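Local coordinates for protein L-glyceraldehyde 3-phosphate reductase (Clostridium beijerinckii, PDB 6HG6) that binds NADPH in an aldo-keto reductase TIM barrel and probably uses it to reduce aldehydes, furfural among them, at residues Ser197-Thr202 / Arg265-Ile270; Ala118-Ser123 / Glu130-Phe135; His34-Asn39 / Glu47-Ala52; Thr144-Ser149 / Gly172-Lys177; Gly207-Ala212 / Ser290-Val295. All blocks are in the same frame, centred on the assembly; numbering follows the deposited sequence.

Contact 1 of 5, residues Ser197-Thr202 / Arg265-Ile270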
# COMPACT_ATOMS: atom_id res chain seq x y z
N SER A 197 9.81 -1.27 -6.66
CA SER A 197 9.62 -0.83 -8.06
C SER A 197 10.73 -1.42 -8.91
O SER A 197 11.70 -1.93 -8.36
CB SER A 197 9.64 0.66 -8.19
OG SER A 197 10.95 1.12 -7.93
N ILE A 198 10.61 -1.26 -10.21
CA ILE A 198 11.73 -1.61 -11.12
C ILE A 198 13.02 -0.92 -10.64
O ILE A 198 14.09 -1.55 -10.77
CB ILE A 198 11.35 -1.25 -12.55
CG1 ILE A 198 10.28 -2.23 -13.05
CG2 ILE A 198 12.57 -1.23 -13.45
CD1 ILE A 198 9.71 -1.90 -14.40
N PHE A 199 12.95 0.30 -10.09
CA PHE A 199 14.13 1.09 -9.65
C PHE A 199 14.47 0.90 -8.16
O PHE A 199 15.56 1.38 -7.73
CB PHE A 199 13.94 2.57 -9.97
CG PHE A 199 14.10 2.89 -11.42
CD1 PHE A 199 15.19 2.43 -12.13
CD2 PHE A 199 13.14 3.63 -12.09
CE1 PHE A 199 15.34 2.74 -13.47
CE2 PHE A 199 13.29 3.95 -13.43
CZ PHE A 199 14.37 3.46 -14.13
N ASP A 200 13.67 0.18 -7.39
CA ASP A 200 13.96 -0.04 -5.96
C ASP A 200 13.80 -1.53 -5.64
O ASP A 200 12.67 -1.98 -5.42
CB ASP A 200 13.10 0.85 -5.07
CG ASP A 200 13.53 0.77 -3.63
OD1 ASP A 200 14.34 -0.12 -3.29
OD2 ASP A 200 13.06 1.60 -2.85
N ARG A 201 14.93 -2.23 -5.58
CA ARG A 201 14.96 -3.69 -5.36
C ARG A 201 15.26 -4.01 -3.90
O ARG A 201 15.71 -5.14 -3.63
CB ARG A 201 16.04 -4.29 -6.27
CG ARG A 201 15.85 -3.95 -7.73
CD ARG A 201 14.45 -4.24 -8.27
NE ARG A 201 14.45 -4.11 -9.73
CZ ARG A 201 14.72 -5.07 -10.62
NH1 ARG A 201 14.70 -4.77 -11.90
NH2 ARG A 201 15.01 -6.30 -10.25
N THR A 202 15.09 -3.06 -2.98
CA THR A 202 15.43 -3.26 -1.56
C THR A 202 14.88 -4.59 -1.04
O THR A 202 15.68 -5.34 -0.43
CB THR A 202 14.94 -2.10 -0.67
OG1 THR A 202 15.61 -0.95 -1.15
CG2 THR A 202 15.25 -2.31 0.80
N ARG A 265 13.72 5.67 -21.16
CA ARG A 265 13.42 5.56 -22.60
C ARG A 265 13.36 4.06 -22.98
O ARG A 265 12.48 3.72 -23.85
CB ARG A 265 14.47 6.29 -23.45
CG ARG A 265 14.17 6.24 -24.94
CD ARG A 265 15.31 6.82 -25.75
NE ARG A 265 16.48 5.93 -25.78
CZ ARG A 265 16.61 4.85 -26.56
NH1 ARG A 265 15.62 4.50 -27.38
NH2 ARG A 265 17.71 4.11 -26.51
N ARG A 266 14.38 3.29 -22.55
CA ARG A 266 14.50 1.85 -22.90
C ARG A 266 13.40 1.03 -22.21
O ARG A 266 12.92 0.08 -22.82
CB ARG A 266 15.87 1.29 -22.51
CG ARG A 266 17.05 1.88 -23.28
CD ARG A 266 18.33 1.36 -22.66
NE ARG A 266 18.99 0.31 -23.42
CZ ARG A 266 19.86 -0.60 -22.95
NH1 ARG A 266 20.17 -0.67 -21.67
NH2 ARG A 266 20.43 -1.44 -23.80
N LEU A 267 13.02 1.36 -20.97
CA LEU A 267 11.94 0.61 -20.26
C LEU A 267 10.59 0.87 -20.97
O LEU A 267 9.80 -0.07 -21.27
CB LEU A 267 11.85 1.02 -18.78
CG LEU A 267 13.02 0.56 -17.92
CD1 LEU A 267 12.96 1.23 -16.56
CD2 LEU A 267 13.07 -0.96 -17.78
N ASN A 268 10.44 2.16 -21.41
CA ASN A 268 9.18 2.57 -22.07
C ASN A 268 9.05 1.82 -23.41
O ASN A 268 7.91 1.56 -23.82
CB ASN A 268 9.13 4.08 -22.28
CG ASN A 268 7.83 4.51 -22.90
OD1 ASN A 268 6.77 4.32 -22.31
ND2 ASN A 268 7.91 5.10 -24.08
N ASN A 269 10.18 1.52 -24.06
CA ASN A 269 10.16 0.74 -25.33
C ASN A 269 9.67 -0.69 -25.04
O ASN A 269 8.90 -1.26 -25.91
CB ASN A 269 11.52 0.78 -26.05
CG ASN A 269 11.75 2.11 -26.74
OD1 ASN A 269 10.57 2.84 -27.15
ND2 ASN A 269 13.29 2.39 -26.99
N ILE A 270 10.11 -1.27 -23.92
CA ILE A 270 9.64 -2.63 -23.52
C ILE A 270 8.12 -2.57 -23.26
O ILE A 270 7.35 -3.49 -23.72
CB ILE A 270 10.43 -3.16 -22.32
CG1 ILE A 270 11.92 -3.27 -22.69
CG2 ILE A 270 9.86 -4.47 -21.85
CD1 ILE A 270 12.82 -3.52 -21.53
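One methyl group makes the closest contacts: CD1 of Leu267, on helix 258-273, touches both Phe199 and Ile198 of the loop that follows strand 189-195. The closer approach is to the far end of the phenyl ring, Phe199 CZ to Leu267 CD1 at 3.6 Å. Those two side chains meet head on, and the methyl meets the ring obliquely. Ile198 runs alongside the leucine instead, its CG2 4.0 Å from Leu267 CD1. In Leu267, CG stands anti to the carbonyl carbon (chi1 -70°), which sends the isobutyl group across to the loop, with 9.4 Å between Ile198 CA and Leu267 CA.

Several bonds lie within the loop itself. A type I beta turn runs from Ser197 to Asp200, and Arg201 NE donates to Ile198 O over 2.8 Å, nearly straight at 171° yet from above the carbonyl plane. Asp200 OD1 then accepts from both Thr202 N and Thr202 OG1, the first closing an Asx turn. Outside the two segments, Lys260 makes a cation-pi contact with Phe199, and Arg201 is salt-bridged to Asp326. The arrangement is plain apolar packing of a helix against a loop at the C-terminal end of a strand in a beta/alpha TIM barrel.

Contact 2 of 5, residues Ala118-Ser123 / Glu130-Phe135; sequences ASLDQS and EYVDIF. With EDO (1,2-ethanediol), chain J; EDO (1,2-ethanediol), chain G.
The beta-alpha-beta unit of strand 93-98, helix 113-127 and strand 132-137 brings a leucine of its helix onto a phenylalanine ring of its second strand. Leu120 CD1 sits over a face of the Phe135 ring, 4.0 Å from its centroid and 15° off the normal, a CH-pi contact displaced slightly toward the rim. Its sister methyl also reaches the ring: Leu120 CD2 is 4.0 Å from Phe135 CE2. Nearer the helix backbone, Leu120 CB lies 3.7 Å from Phe135 CZ, so the leucine covers the ring from its outer end inward. Both side chains have CG anti to the backbone N (chi1 178° in Leu120, -179° in Phe135), and they extend toward one another at a slant.

Val132, three residues before Phe135, adds a lighter touch, its CG2 4.3 Å from Leu120 CD1. No hydrogen bond crosses between the segments, and all three touching residues are buried. Ala156 of helix 146-158 also packs on both Leu120 and Phe135, extending the apolar layer to the next helix. Polar groups are served elsewhere: Ser123 OG bonds to Glu74, while Asp133 is salt-bridged to Arg89. Such apolar filling between outer helices and parallel inner strands is characteristic of the TIM barrel.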
# COMPACT_ATOMS: atom_id res chain seq x y z
N ALA A 118 -2.21 5.15 21.57
CA ALA A 118 -2.81 6.50 21.54
C ALA A 118 -3.11 6.89 20.09
O ALA A 118 -4.18 7.44 19.82
CB ALA A 118 -1.91 7.52 22.22
N SER A 119 -2.21 6.60 19.17
CA SER A 119 -2.41 6.93 17.75
C SER A 119 -3.59 6.17 17.17
O SER A 119 -4.41 6.76 16.49
CB SER A 119 -1.19 6.61 16.94
OG SER A 119 -1.45 7.07 15.62
N LEU A 120 -3.72 4.88 17.46
CA LEU A 120 -4.85 4.11 16.92
C LEU A 120 -6.17 4.73 17.38
O LEU A 120 -7.05 4.81 16.60
CB LEU A 120 -4.76 2.66 17.35
CG LEU A 120 -5.92 1.78 16.89
CD1 LEU A 120 -6.08 1.73 15.40
CD2 LEU A 120 -5.73 0.39 17.48
N ASP A 121 -6.29 5.12 18.63
CA ASP A 121 -7.53 5.75 19.10
C ASP A 121 -7.81 7.03 18.30
O ASP A 121 -8.99 7.30 17.95
CB ASP A 121 -7.43 6.03 20.59
CG ASP A 121 -7.59 4.82 21.49
OD1 ASP A 121 -7.95 3.75 20.95
OD2 ASP A 121 -7.31 4.97 22.75
N GLN A 122 -6.78 7.83 18.08
CA GLN A 122 -6.96 9.08 17.29
C GLN A 122 -7.42 8.72 15.87
O GLN A 122 -8.35 9.41 15.39
CB GLN A 122 -5.68 9.89 17.15
CG GLN A 122 -5.17 10.56 18.41
CD GLN A 122 -3.94 11.40 18.12
OE1 GLN A 122 -3.51 11.62 16.95
NE2 GLN A 122 -3.38 11.99 19.18
N SER A 123 -6.80 7.70 15.24
CA SER A 123 -7.15 7.28 13.85
C SER A 123 -8.60 6.84 13.77
O SER A 123 -9.31 7.24 12.85
CB SER A 123 -6.27 6.18 13.38
OG SER A 123 -4.97 6.69 13.16
N GLU A 130 -15.14 1.84 14.10
CA GLU A 130 -15.05 0.97 15.30
C GLU A 130 -13.72 0.23 15.26
O GLU A 130 -13.13 -0.02 16.32
CB GLU A 130 -16.24 0.01 15.32
CG GLU A 130 -16.51 -0.57 16.68
CD GLU A 130 -16.97 0.40 17.75
OE1 GLU A 130 -17.60 1.44 17.38
OE2 GLU A 130 -16.67 0.13 18.96
N TYR A 131 -13.24 -0.11 14.07
CA TYR A 131 -11.97 -0.82 13.89
C TYR A 131 -11.47 -0.58 12.50
O TYR A 131 -12.24 -0.28 11.62
CB TYR A 131 -12.12 -2.32 14.13
CG TYR A 131 -13.14 -3.00 13.28
CD1 TYR A 131 -12.86 -3.47 12.02
CD2 TYR A 131 -14.43 -3.20 13.77
CE1 TYR A 131 -13.82 -4.09 11.26
CE2 TYR A 131 -15.40 -3.82 13.00
CZ TYR A 131 -15.10 -4.25 11.72
OH TYR A 131 -16.05 -4.90 10.97
N VAL A 132 -10.18 -0.72 12.35
CA VAL A 132 -9.55 -0.81 11.02
C VAL A 132 -9.38 -2.31 10.68
O VAL A 132 -9.29 -3.17 11.59
CB VAL A 132 -8.21 -0.07 10.93
CG1 VAL A 132 -8.43 1.43 11.02
CG2 VAL A 132 -7.19 -0.58 11.94
N ASP A 133 -9.31 -2.62 9.42
CA ASP A 133 -9.11 -4.04 9.00
C ASP A 133 -7.68 -4.44 9.28
O ASP A 133 -7.48 -5.58 9.71
CB ASP A 133 -9.50 -4.22 7.54
CG ASP A 133 -10.98 -3.87 7.39
OD1 ASP A 133 -11.82 -4.73 7.68
OD2 ASP A 133 -11.26 -2.71 7.03
N ILE A 134 -6.73 -3.54 8.98
CA ILE A 134 -5.29 -3.80 9.15
C ILE A 134 -4.72 -2.64 9.92
O ILE A 134 -4.84 -1.49 9.47
CB ILE A 134 -4.55 -4.05 7.82
CG1 ILE A 134 -5.25 -5.12 6.97
CG2 ILE A 134 -3.11 -4.40 8.15
CD1 ILE A 134 -4.77 -5.14 5.52
N PHE A 135 -3.99 -2.95 10.97
CA PHE A 135 -3.25 -1.91 11.71
C PHE A 135 -1.77 -2.24 11.64
O PHE A 135 -1.36 -3.31 12.06
CB PHE A 135 -3.76 -1.80 13.14
CG PHE A 135 -3.06 -0.74 13.95
CD1 PHE A 135 -2.94 0.54 13.48
CD2 PHE A 135 -2.59 -1.02 15.21
CE1 PHE A 135 -2.34 1.53 14.24
CE2 PHE A 135 -2.03 -0.03 16.00
CZ PHE A 135 -1.88 1.24 15.51
C1 EDO J . -6.27 2.84 24.25
O1 EDO J . -7.68 2.96 24.38
C2 EDO J . -5.72 1.66 24.93
O2 EDO J . -5.51 1.86 26.32
C1 EDO G . -18.49 2.02 11.12
O1 EDO G . -17.52 1.31 11.87
C2 EDO G . -18.19 2.11 9.67
O2 EDO G . -18.58 3.34 9.07

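Contact 3 of 5, residues His34-Asn39 / Glu47-Ala52. With EDO (1,2-ethanediol), chain F; EDO (1,2-ethanediol), chain E.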
# COMPACT_ATOMS: atom_id res chain seq x y z
N HIS A 34 -1.02 10.84 -0.83
CA HIS A 34 -1.15 12.17 -1.47
C HIS A 34 -2.56 12.40 -2.01
O HIS A 34 -3.24 11.41 -2.34
CB HIS A 34 -0.10 12.29 -2.59
CG HIS A 34 1.29 12.30 -2.06
ND1 HIS A 34 2.31 11.53 -2.60
CD2 HIS A 34 1.82 12.92 -0.98
CE1 HIS A 34 3.42 11.75 -1.91
NE2 HIS A 34 3.13 12.57 -0.89
N ASN A 35 -2.93 13.67 -2.06
CA ASN A 35 -4.14 14.26 -2.69
C ASN A 35 -5.38 14.11 -1.79
O ASN A 35 -6.47 14.36 -2.30
CB ASN A 35 -4.35 13.66 -4.09
CG ASN A 35 -3.12 13.83 -4.94
OD1 ASN A 35 -2.61 14.92 -5.04
ND2 ASN A 35 -2.58 12.75 -5.48
N PHE A 36 -5.22 13.81 -0.50
CA PHE A 36 -6.35 13.70 0.46
C PHE A 36 -6.15 14.59 1.68
O PHE A 36 -6.83 14.38 2.71
CB PHE A 36 -6.54 12.24 0.87
CG PHE A 36 -7.19 11.47 -0.26
CD1 PHE A 36 -6.43 11.03 -1.33
CD2 PHE A 36 -8.54 11.18 -0.22
CE1 PHE A 36 -7.03 10.34 -2.38
CE2 PHE A 36 -9.13 10.50 -1.27
CZ PHE A 36 -8.38 10.11 -2.35
N GLY A 37 -5.26 15.56 1.55
CA GLY A 37 -4.88 16.44 2.67
C GLY A 37 -5.75 17.67 2.80
O GLY A 37 -6.80 17.83 2.13
N SER A 38 -5.30 18.56 3.67
CA SER A 38 -6.02 19.79 4.05
C SER A 38 -6.34 20.64 2.83
O SER A 38 -7.36 21.34 2.87
CB SER A 38 -5.18 20.57 5.00
OG SER A 38 -4.80 19.80 6.09
N ASN A 39 -5.44 20.66 1.85
CA ASN A 39 -5.52 21.53 0.64
C ASN A 39 -6.25 20.83 -0.52
O ASN A 39 -6.46 21.50 -1.52
CB ASN A 39 -4.13 21.93 0.16
CG ASN A 39 -3.47 22.90 1.11
OD1 ASN A 39 -4.06 23.92 1.45
ND2 ASN A 39 -2.27 22.55 1.57
N GLU A 47 -14.62 11.49 -5.69
CA GLU A 47 -14.63 10.88 -7.04
C GLU A 47 -13.50 9.88 -7.15
O GLU A 47 -13.69 8.84 -7.80
CB GLU A 47 -14.58 11.94 -8.14
CG GLU A 47 -15.87 12.68 -8.23
CD GLU A 47 -17.09 11.80 -8.49
OE1 GLU A 47 -16.98 10.90 -9.36
OE2 GLU A 47 -18.15 12.00 -7.80
N LEU A 48 -12.35 10.14 -6.52
CA LEU A 48 -11.23 9.18 -6.61
C LEU A 48 -11.62 7.88 -5.88
O LEU A 48 -11.41 6.79 -6.44
CB LEU A 48 -9.95 9.75 -5.99
CG LEU A 48 -9.24 10.82 -6.81
CD1 LEU A 48 -8.05 11.38 -6.03
CD2 LEU A 48 -8.78 10.24 -8.12
N CYS A 49 -12.21 8.00 -4.71
CA CYS A 49 -12.64 6.82 -3.91
C CYS A 49 -13.73 6.05 -4.65
O CYS A 49 -13.62 4.84 -4.71
CB CYS A 49 -13.11 7.23 -2.53
SG CYS A 49 -11.72 7.79 -1.50
N PHE A 50 -14.73 6.74 -5.16
CA PHE A 50 -15.86 6.15 -5.89
C PHE A 50 -15.30 5.44 -7.12
O PHE A 50 -15.74 4.31 -7.42
CB PHE A 50 -16.88 7.21 -6.30
CG PHE A 50 -17.53 7.94 -5.14
CD1 PHE A 50 -17.59 7.39 -3.87
CD2 PHE A 50 -18.23 9.11 -5.40
CE1 PHE A 50 -18.20 8.07 -2.83
CE2 PHE A 50 -18.89 9.77 -4.37
CZ PHE A 50 -18.89 9.23 -3.10
N THR A 51 -14.39 6.09 -7.86
CA THR A 51 -13.79 5.47 -9.06
C THR A 51 -13.06 4.19 -8.65
O THR A 51 -13.25 3.17 -9.30
CB THR A 51 -12.86 6.43 -9.80
OG1 THR A 51 -13.66 7.57 -10.13
CG2 THR A 51 -12.28 5.80 -11.04
N ALA A 52 -12.29 4.22 -7.57
CA ALA A 52 -11.51 3.07 -7.10
C ALA A 52 -12.47 1.90 -6.82
O ALA A 52 -12.30 0.81 -7.38
CB ALA A 52 -10.75 3.44 -5.87
C1 EDO F . -2.58 16.64 0.03
O1 EDO F . -3.75 17.07 -0.54
C2 EDO F . -1.60 16.16 -0.95
O2 EDO F . -0.79 15.18 -0.37
C1 EDO E . -11.88 19.12 2.20
O1 EDO E . -12.75 18.38 3.04
C2 EDO E . -10.68 19.63 2.89
O2 EDO E . -9.48 18.94 2.57
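Apolar packing joins Phe36 to Leu48 and Cys49, between the loop after the first barrel strand, 28-31, and helix 42-54 of the TIM barrel. With CG anti to the carbonyl carbon (chi1 -75°), the phenyl ring points its outer end at the helix: Phe36 CZ is 3.9 Å from Leu48 CD1 and 4.0 Å from Leu48 CB. The leucine methyl stands oblique to the ring. Ala73 of helix 72-85 also packs on the phenylalanine.

A sulfur-aromatic contact supplements this packing. Cys49 SG lies 5.0 Å from the Phe36 ring centroid and 69° off its normal, again an oblique approach; its nearest ring atom is CE2, 3.8 Å away, whereas Leu48 CD1 meets CZ and CE1.

Polar contacts of the loop lead outward; those of the helix are internal. Phe36 O accepts from Asn76, and Gly37 N gives a weak hydrogen bond to a 1,2-ethanediol probably derived from the crystallisation liquor. Asn35, the residue before Phe36, touches the bound NADPH, and the Phe36 side chain is about 7 Å from it. On the helix, Glu47 O accepts two bonds from opposite faces of its carbonyl plane, one from Thr51 N at 2.8 Å and one from Thr51 OG1 at 2.7 Å.

Contact 4 of 5, residues Thr144-Ser149 / Gly172-Lys177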
# COMPACT_ATOMS: atom_id res chain seq x y z
N THR A 144 13.19 0.61 20.43
CA THR A 144 12.10 0.03 21.27
C THR A 144 12.19 -1.47 21.11
O THR A 144 12.31 -1.96 19.98
CB THR A 144 10.71 0.49 20.82
OG1 THR A 144 10.62 1.91 20.95
CG2 THR A 144 9.58 -0.14 21.62
N PRO A 145 12.07 -2.27 22.18
CA PRO A 145 12.07 -3.73 22.02
C PRO A 145 10.94 -4.11 21.06
O PRO A 145 9.82 -3.58 21.11
CB PRO A 145 11.86 -4.27 23.45
CG PRO A 145 12.27 -3.15 24.34
CD PRO A 145 11.91 -1.87 23.59
N LEU A 146 11.27 -4.99 20.12
CA LEU A 146 10.28 -5.43 19.13
C LEU A 146 9.05 -6.00 19.85
O LEU A 146 7.94 -5.77 19.41
CB LEU A 146 10.93 -6.46 18.22
CG LEU A 146 10.03 -6.95 17.08
CD1 LEU A 146 9.54 -5.82 16.19
CD2 LEU A 146 10.80 -7.96 16.24
N GLU A 147 9.28 -6.69 20.97
CA GLU A 147 8.21 -7.29 21.80
C GLU A 147 7.19 -6.22 22.24
O GLU A 147 5.99 -6.55 22.37
CB GLU A 147 8.87 -7.99 22.99
CG GLU A 147 9.79 -9.15 22.61
CD GLU A 147 11.19 -8.92 22.03
OE1 GLU A 147 11.69 -7.76 22.02
OE2 GLU A 147 11.80 -9.97 21.59
N GLU A 148 7.64 -5.00 22.53
CA GLU A 148 6.75 -3.89 22.95
C GLU A 148 5.90 -3.43 21.79
O GLU A 148 4.68 -3.26 21.98
CB GLU A 148 7.51 -2.73 23.60
CG GLU A 148 6.59 -1.58 23.96
CD GLU A 148 7.25 -0.45 24.76
OE1 GLU A 148 8.34 -0.66 25.36
OE2 GLU A 148 6.66 0.64 24.78
N SER A 149 6.48 -3.19 20.61
CA SER A 149 5.74 -2.71 19.43
C SER A 149 4.74 -3.79 18.97
O SER A 149 3.58 -3.47 18.67
CB SER A 149 6.68 -2.30 18.31
OG SER A 149 7.67 -1.41 18.78
N GLY A 172 13.87 -8.59 6.13
CA GLY A 172 13.54 -10.02 6.29
C GLY A 172 13.85 -10.53 7.68
O GLY A 172 12.99 -11.20 8.26
N GLU A 173 15.02 -10.22 8.22
CA GLU A 173 15.42 -10.73 9.55
C GLU A 173 14.42 -10.24 10.61
O GLU A 173 13.92 -11.06 11.42
CB GLU A 173 16.84 -10.31 9.86
CG GLU A 173 17.30 -10.75 11.24
CD GLU A 173 18.79 -10.64 11.47
OE1 GLU A 173 19.20 -10.71 12.67
OE2 GLU A 173 19.55 -10.50 10.46
N THR A 174 14.09 -8.97 10.59
CA THR A 174 13.20 -8.39 11.61
C THR A 174 11.75 -8.85 11.38
O THR A 174 11.03 -9.03 12.40
CB THR A 174 13.36 -6.87 11.72
OG1 THR A 174 14.75 -6.54 11.71
CG2 THR A 174 12.72 -6.38 12.99
N MET A 175 11.33 -9.02 10.14
CA MET A 175 10.00 -9.58 9.84
C MET A 175 9.88 -10.95 10.49
O MET A 175 8.77 -11.25 10.98
CB MET A 175 9.73 -9.74 8.34
CG MET A 175 8.29 -10.01 8.03
SD MET A 175 8.08 -11.34 6.81
CE MET A 175 8.43 -12.81 7.78
N GLU A 176 10.92 -11.80 10.38
CA GLU A 176 10.93 -13.16 10.97
C GLU A 176 10.72 -13.06 12.49
O GLU A 176 9.93 -13.83 13.05
CB GLU A 176 12.24 -13.88 10.69
CG GLU A 176 12.27 -14.41 9.26
CD GLU A 176 13.60 -15.01 8.81
OE1 GLU A 176 13.65 -15.43 7.67
OE2 GLU A 176 14.59 -15.00 9.58
N LYS A 177 11.43 -12.15 13.13
CA LYS A 177 11.30 -11.97 14.60
C LYS A 177 9.88 -11.52 14.94
O LYS A 177 9.32 -12.03 15.92
CB LYS A 177 12.36 -10.99 15.07
CG LYS A 177 13.77 -11.54 14.94
CD LYS A 177 14.80 -10.61 15.46
CE LYS A 177 16.18 -11.14 15.19
NZ LYS A 177 17.18 -10.13 15.60
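Leu146 makes its tight contact with a single methyl: CD2 reaches Lys177 CB at 3.6 Å and the backbone carbon Lys177 C at 3.9 Å. The same methyl is 4.1 Å from Thr174 CG2, one helical turn earlier, and 4.0 Å from Thr174 O. It therefore rests against helix 172-184 between two residues spaced i and i+3. Leu146 has CG anti to the backbone N (chi1 -176°), directing the isobutyl group at the neighbouring helix, where it crosses the lysine side chain at about a right angle. Ile181 and Tyr170 also touch Leu146.

In the TIM barrel these are consecutive outer helices, 146-158 and 172-184, linked through strand 162-168, and they meet here near their N-terminal ends. Pro145 is the N-cap residue of the first.

The solvent side is much looser. Lys177 offers only the base of its side chain to the leucine; beyond CG the chain runs extended into the exposed side, with NZ in a long salt bridge to Glu173 OE1 (3.6 Å) on its own helix. Thr174 meets Leu146 with its methyl, while its hydroxyl is hydrogen-bonded to Asn171. No hydrogen bond joins the two segments, and both Lys177 and Glu173 are exposed.

Contact 5 of 5, residues Gly207-Ala212 / Ser290-Val295. With EDO (1,2-ethanediol), chain H.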
# COMPACT_ATOMS: atom_id res chain seq x y z
N GLY A 207 16.10 -9.42 2.32
CA GLY A 207 15.44 -10.66 2.76
C GLY A 207 13.94 -10.57 2.90
O GLY A 207 13.35 -11.63 3.11
N LEU A 208 13.32 -9.40 2.73
CA LEU A 208 11.87 -9.25 3.02
C LEU A 208 11.05 -10.08 2.04
O LEU A 208 10.12 -10.82 2.51
CB LEU A 208 11.47 -7.77 3.05
CG LEU A 208 10.03 -7.46 3.49
CD1 LEU A 208 9.06 -7.78 2.36
CD2 LEU A 208 9.64 -8.22 4.77
N LYS A 209 11.30 -9.97 0.75
CA LYS A 209 10.44 -10.68 -0.23
C LYS A 209 10.50 -12.20 0.01
O LYS A 209 9.40 -12.81 0.06
CB LYS A 209 10.82 -10.29 -1.64
CG LYS A 209 9.80 -10.63 -2.71
CD LYS A 209 10.28 -10.14 -4.07
CE LYS A 209 9.35 -10.55 -5.20
NZ LYS A 209 9.94 -10.38 -6.54
N ARG A 210 11.68 -12.74 0.24
CA ARG A 210 11.86 -14.19 0.49
C ARG A 210 11.28 -14.57 1.87
O ARG A 210 10.67 -15.63 1.93
CB ARG A 210 13.34 -14.55 0.38
CG ARG A 210 13.68 -15.98 0.77
CD ARG A 210 15.16 -16.19 0.51
NE ARG A 210 15.83 -17.27 1.24
CZ ARG A 210 16.41 -18.37 0.73
NH1 ARG A 210 16.43 -18.63 -0.58
NH2 ARG A 210 17.00 -19.22 1.55
N ALA A 211 11.51 -13.80 2.93
CA ALA A 211 11.01 -14.12 4.29
C ALA A 211 9.48 -14.11 4.26
O ALA A 211 8.89 -14.99 4.87
CB ALA A 211 11.55 -13.17 5.33
N ALA A 212 8.85 -13.15 3.58
CA ALA A 212 7.37 -13.04 3.52
C ALA A 212 6.85 -14.32 2.87
O ALA A 212 5.99 -14.99 3.46
CB ALA A 212 6.93 -11.82 2.80
N SER A 290 4.16 -14.27 -7.35
CA SER A 290 2.96 -14.55 -6.51
C SER A 290 3.12 -14.03 -5.09
O SER A 290 2.06 -13.73 -4.46
CB SER A 290 2.67 -16.06 -6.50
OG SER A 290 3.75 -16.75 -5.90
N GLU A 291 4.34 -13.92 -4.55
CA GLU A 291 4.51 -13.48 -3.15
C GLU A 291 4.16 -12.00 -3.00
O GLU A 291 3.96 -11.54 -1.88
CB GLU A 291 5.88 -13.78 -2.56
CG GLU A 291 7.05 -13.17 -3.32
CD GLU A 291 7.64 -14.04 -4.41
OE1 GLU A 291 6.88 -14.77 -5.15
OE2 GLU A 291 8.91 -13.98 -4.52
N VAL A 292 4.04 -11.24 -4.09
CA VAL A 292 3.58 -9.84 -3.97
C VAL A 292 2.06 -9.88 -4.14
O VAL A 292 1.57 -10.30 -5.19
CB VAL A 292 4.25 -8.89 -4.97
CG1 VAL A 292 3.64 -7.50 -4.87
CG2 VAL A 292 5.74 -8.84 -4.69
N THR A 293 1.35 -9.55 -3.09
CA THR A 293 -0.13 -9.71 -3.06
C THR A 293 -0.81 -8.60 -3.87
O THR A 293 -1.69 -8.88 -4.69
CB THR A 293 -0.62 -9.64 -1.62
OG1 THR A 293 0.18 -10.49 -0.80
CG2 THR A 293 -2.10 -10.00 -1.55
N SER A 294 -0.36 -7.38 -3.71
CA SER A 294 -1.04 -6.19 -4.24
C SER A 294 -0.03 -5.08 -4.48
O SER A 294 1.05 -5.06 -3.86
CB SER A 294 -2.06 -5.70 -3.22
OG SER A 294 -2.89 -4.67 -3.72
N VAL A 295 -0.38 -4.21 -5.40
CA VAL A 295 0.43 -2.98 -5.60
C VAL A 295 -0.46 -1.80 -5.18
O VAL A 295 -1.64 -1.70 -5.61
CB VAL A 295 0.94 -2.85 -7.03
CG1 VAL A 295 -0.19 -2.81 -8.03
CG2 VAL A 295 1.84 -1.63 -7.16
C1 EDO H . 17.22 -13.12 0.47
O1 EDO H . 17.13 -13.81 1.72
C2 EDO H . 17.96 -11.84 0.58
O2 EDO H . 17.30 -10.77 -0.07
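Carbon-to-carbon packing comes first: the extended chain of Lys209, on helix 208-214, crosses Glu291 at about a right angle in the loop leading to strand 294-297. Lys209 CG is 3.8 Å from Glu291 CG, and further out Lys209 CE lies 4.0 Å from both Glu291 CG and Val292 CG2. The lysine has CG anti to the backbone N (chi1 -163°) and stays extended beyond it, so its methylene groups lie across Glu291 and reach Val292. Glu291 instead places CG between its backbone N and carbonyl carbon (chi1 58°) and bends at the next bond, bringing its carboxylate back beside the lysine chain.

The charged ends make a looser relation. Glu291 OE2 approaches Lys209 CE to 3.5 Å, but lies 4.3 Å from Lys209 NZ, beyond a salt bridge. The ammonium group has firmer partners outside the segments, a salt bridge to Asp289 and a hydrogen bond to Tyr196 OH.

Backbone bonds hold each element in its own place. Ala211 N donates to Gly207 O at 2.9 Å, with Gly207 as the N-cap of the helix, while Thr293 and Ser294 pair with the neighbouring barrel strand 218-222.

The lysine thus joins helix and loop through its hydrocarbon length and spends its ammonium on Asp289 and Tyr196. The nearby Glu291 carboxylate would probably add some electrostatic stabilisation to the ammonium of this buried lysine, without directly bonding it.

Contacts 1, 2, 3 and 5 are buried, whereas contact 4 lies at the surface. Contact 2 uses strand 132-137 itself, contact 5 the loop leading into 294-297; contacts 1 and 3 pair loops with helices, and contact 4 pairs two outer helices. Aromatic rings receive aliphatic groups in contacts 1, 2 and 3, with a ring-face approach in contact 2 and oblique ones in the others. A lysine takes part in contacts 4 and 5: the exposed Lys177 by its CB, the buried Lys209 by most of its length. Contacts 4 and 5 touch directly, Met175 CE lying 3.7 Å from Ala211 O; contact 3 alone includes a residue of the NADPH pocket.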